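Local coordinates for protein defensin (Pachyrhizus erosus, PDB 3PSM) that probably defends the plant against fungi as a small, disulfide-rich, dimeric antimicrobial defensin, at residues D21-N26 and F39-T44. Numbering follows the deposited sequence.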
ATOM      1  N   ASP A  21      -0.437  -4.204   2.829  1.00  7.78           N
ATOM      2  CA  ASP A  21       0.624  -3.187   2.792  1.00  7.83           C
ATOM      3  C   ASP A  21       0.188  -1.921   3.499  1.00  7.73           C
ATOM      4  O   ASP A  21       0.955  -1.311   4.248  1.00  8.37           O
ATOM      5  CB  ASP A  21       1.006  -2.930   1.341  1.00  8.37           C
ATOM      6  CG  ASP A  21       2.352  -2.289   1.133  1.00  8.38           C
ATOM      7  OD1 ASP A  21       3.284  -2.580   1.903  1.00  9.39           O
ATOM      8  OD2 ASP A  21       2.465  -1.490   0.170  1.00 10.17           O
ATOM      9  N   ASP A  22      -1.068  -1.513   3.296  1.00  7.95           N
ATOM     10  CA  ASP A  22      -1.642  -0.375   3.994  1.00  8.54           C
ATOM     11  C   ASP A  22      -1.568  -0.585   5.499  1.00  8.20           C
ATOM     12  O   ASP A  22      -1.049   0.229   6.258  1.00  8.99           O
ATOM     13  CB  ASP A  22      -3.086  -0.181   3.509  1.00  9.69           C
ATOM     14  CG  ASP A  22      -3.933   0.810   4.253  1.00 10.74           C
ATOM     15  OD1 ASP A  22      -3.371   1.693   4.927  1.00 11.35           O
ATOM     16  OD2 ASP A  22      -5.185   0.672   4.207  1.00 16.22           O
ATOM     17  N   HIS A  23      -2.106  -1.739   5.964  1.00  8.47           N
ATOM     18  CA  HIS A  23      -2.058  -2.039   7.382  1.00  8.71           C
ATOM     19  C   HIS A  23      -0.637  -1.966   7.924  1.00  8.68           C
ATOM     20  O   HIS A  23      -0.347  -1.344   8.962  1.00  9.67           O
ATOM     21  CB  HIS A  23      -2.677  -3.437   7.631  1.00  9.20           C
ATOM     22  CG  HIS A  23      -2.503  -3.848   9.081  1.00 10.41           C
ATOM     23  ND1 HIS A  23      -3.475  -3.549  10.026  1.00 11.99           N
ATOM     24  CD2 HIS A  23      -1.461  -4.487   9.677  1.00 11.54           C
ATOM     25  CE1 HIS A  23      -2.989  -3.986  11.177  1.00 12.72           C
ATOM     26  NE2 HIS A  23      -1.800  -4.525  11.004  1.00 13.10           N
ATOM     27  N   CYS A  24       0.275  -2.692   7.284  1.00  8.18           N
ATOM     28  CA  CYS A  24       1.641  -2.801   7.807  1.00  8.51           C
ATOM     29  C   CYS A  24       2.344  -1.451   7.826  1.00  8.57           C
ATOM     30  O   CYS A  24       3.014  -1.125   8.787  1.00 10.28           O
ATOM     31  CB  CYS A  24       2.434  -3.817   7.000  1.00  8.72           C
ATOM     32  SG  CYS A  24       1.797  -5.517   7.203  1.00  8.61           S
ATOM     33  N   LYS A  25       2.190  -0.654   6.747  1.00  8.60           N
ATOM     34  CA  LYS A  25       2.842   0.654   6.673  1.00  9.09           C
ATOM     35  C   LYS A  25       2.196   1.657   7.612  1.00  9.53           C
ATOM     36  O   LYS A  25       2.896   2.466   8.244  1.00 12.11           O
ATOM     37  CB  LYS A  25       2.815   1.179   5.241  1.00  9.02           C
ATOM     38  CG  LYS A  25       3.753   0.490   4.305  1.00  9.01           C
ATOM     39  CD  LYS A  25       3.580   0.891   2.856  1.00  9.68           C
ATOM     40  CE  LYS A  25       4.745   0.400   1.991  1.00 11.96           C
ATOM     41  NZ  LYS A  25       4.473   0.435   0.564  1.00 11.64           N
ATOM     42  N   ASN A  26       0.877   1.692   7.646  1.00  9.83           N
ATOM     43  CA  ASN A  26       0.135   2.809   8.250  1.00 10.14           C
ATOM     44  C   ASN A  26      -0.421   2.542   9.601  1.00 11.22           C
ATOM     45  O   ASN A  26      -0.679   3.519  10.339  1.00 16.03           O
ATOM     46  CB  ASN A  26      -0.980   3.251   7.285  1.00 10.56           C
ATOM     47  CG  ASN A  26      -0.390   3.712   5.982  1.00 10.52           C
ATOM     48  OD1 ASN A  26       0.587   4.507   5.990  1.00 12.74           O
ATOM     49  ND2 ASN A  26      -0.936   3.266   4.879  1.00 10.64           N
ATOM     50  N   PHE A  39      -3.496 -16.835   3.090  1.00 11.86           N
ATOM     51  CA  PHE A  39      -4.548 -15.818   3.190  1.00 11.22           C
ATOM     52  C   PHE A  39      -4.470 -15.052   4.484  1.00 10.63           C
ATOM     53  O   PHE A  39      -5.498 -14.602   5.025  1.00 11.02           O
ATOM     54  CB  PHE A  39      -5.939 -16.387   2.970  1.00 13.50           C
ATOM     55  CG  PHE A  39      -6.159 -16.890   1.556  1.00 13.84           C
ATOM     56  CD1 PHE A  39      -5.771 -18.186   1.217  1.00 17.14           C
ATOM     57  CD2 PHE A  39      -6.745 -16.060   0.630  1.00 15.86           C
ATOM     58  CE1 PHE A  39      -6.036 -18.614  -0.093  1.00 20.49           C
ATOM     59  CE2 PHE A  39      -7.011 -16.513  -0.656  1.00 19.58           C
ATOM     60  CZ  PHE A  39      -6.646 -17.784  -1.001  1.00 22.00           C
ATOM     61  N   ARG A  40      -3.266 -14.761   4.944  1.00  9.75           N
ATOM     62  CA  ARG A  40      -3.034 -13.858   6.068  1.00  9.91           C
ATOM     63  C   ARG A  40      -2.050 -12.766   5.635  1.00  9.43           C
ATOM     64  O   ARG A  40      -1.316 -12.893   4.657  1.00  9.62           O
ATOM     65  CB  ARG A  40      -2.456 -14.608   7.266  1.00 11.81           C
ATOM     66  CG  ARG A  40      -3.488 -15.593   7.834  1.00 13.62           C
ATOM     67  CD  ARG A  40      -3.014 -16.218   9.135  1.00 14.53           C
ATOM     68  NE  ARG A  40      -1.871 -17.056   8.831  1.00 14.49           N
ATOM     69  CZ  ARG A  40      -1.329 -17.935   9.651  1.00 14.94           C
ATOM     70  NH1 ARG A  40      -1.836 -18.074  10.856  1.00 17.21           N
ATOM     71  NH2 ARG A  40      -0.260 -18.634   9.223  1.00 17.48           N
ATOM     72  N   CYS A  41      -2.108 -11.664   6.384  1.00  8.63           N
ATOM     73  CA  CYS A  41      -1.280 -10.496   6.152  1.00  8.35           C
ATOM     74  C   CYS A  41       0.004 -10.592   6.952  1.00  8.66           C
ATOM     75  O   CYS A  41      -0.022 -10.781   8.176  1.00  9.45           O
ATOM     76  CB  CYS A  41      -2.067  -9.251   6.589  1.00  8.64           C
ATOM     77  SG  CYS A  41      -1.140  -7.695   6.561  1.00  8.36           S
ATOM     78  N   TRP A  42       1.129 -10.500   6.257  1.00  8.55           N
ATOM     79  CA  TRP A  42       2.462 -10.567   6.818  1.00  9.04           C
ATOM     80  C   TRP A  42       3.169  -9.238   6.573  1.00  8.92           C
ATOM     81  O   TRP A  42       3.212  -8.728   5.469  1.00  9.60           O
ATOM     82  CB  TRP A  42       3.276 -11.683   6.134  1.00 10.14           C
ATOM     83  CG  TRP A  42       2.764 -13.074   6.456  1.00 10.19           C
ATOM     84  CD1 TRP A  42       1.621 -13.663   5.981  1.00 11.09           C
ATOM     85  CD2 TRP A  42       3.410 -14.036   7.297  1.00 11.07           C
ATOM     86  NE1 TRP A  42       1.544 -14.933   6.525  1.00 12.29           N
ATOM     87  CE2 TRP A  42       2.597 -15.191   7.320  1.00 12.29           C
ATOM     88  CE3 TRP A  42       4.582 -14.033   8.065  1.00 11.82           C
ATOM     89  CZ2 TRP A  42       2.919 -16.304   8.066  1.00 14.20           C
ATOM     90  CZ3 TRP A  42       4.893 -15.188   8.789  1.00 13.63           C
ATOM     91  CH2 TRP A  42       4.065 -16.292   8.760  1.00 14.58           C
ATOM     92  N   CYS A  43       3.733  -8.689   7.663  1.00  9.09           N
ATOM     93  CA  CYS A  43       4.470  -7.479   7.601  1.00  9.21           C
ATOM     94  C   CYS A  43       5.976  -7.771   7.635  1.00 10.63           C
ATOM     95  O   CYS A  43       6.448  -8.663   8.359  1.00 12.04           O
ATOM     96  CB  CYS A  43       4.181  -6.540   8.789  1.00 10.19           C
ATOM     97  SG  CYS A  43       2.460  -6.077   9.044  1.00  9.89           S
ATOM     98  N   THR A  44       6.724  -6.978   6.918  1.00 10.57           N
ATOM     99  CA  THR A  44       8.193  -6.952   6.965  1.00 12.62           C
ATOM    100  C   THR A  44       8.654  -5.760   7.776  1.00 12.64           C
ATOM    101  O   THR A  44       8.153  -4.660   7.606  1.00 12.11           O
ATOM    102  CB  THR A  44       8.770  -6.894   5.544  1.00 14.07           C
ATOM    103  OG1 THR A  44       8.356  -8.084   4.850  1.00 16.07           O
ATOM    104  CG2 THR A  44      10.279  -6.879   5.530  1.00 17.13           C
TER
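Cys24 and Cys43 are joined by a disulfide that pins helix 17-27 onto the central strand, 41-46, of the three-stranded antiparallel sheet. With the bond from Cys20 to Cys41 it forms the cysteine-stabilised alpha-beta motif of plant defensins: the two helical cysteines stand one turn apart, and their partners stand two residues apart on the strand, so both point to the helix. The Cys24 SG to Cys43 SG bond is twisted by -79°, close to the relaxed value for a disulfide. In both residues SG lies anti to the carbonyl carbon (chi1 -66° in Cys24). The CA atoms of Cys24 and Cys43 are drawn to 5.5 Å. Cys41 SG lies 3.7 Å from Cys24 SG, bringing the two bridges into contact in the buried centre of the chain, where sulfur packs well without needing polar partners.

His23 flanks this sulfur cluster, its CD2 edge 4.3 Å from Cys43 SG, while its NE2 hydrogen-bonds to Glu28. Acidic residues suit the dimer interface: Asp21 forms a salt bridge to Arg36, and Asp22 to Arg40, of the second subunit. Within the helix, Lys25 NZ meets the syn side of Asp21 OD2 at 2.8 Å.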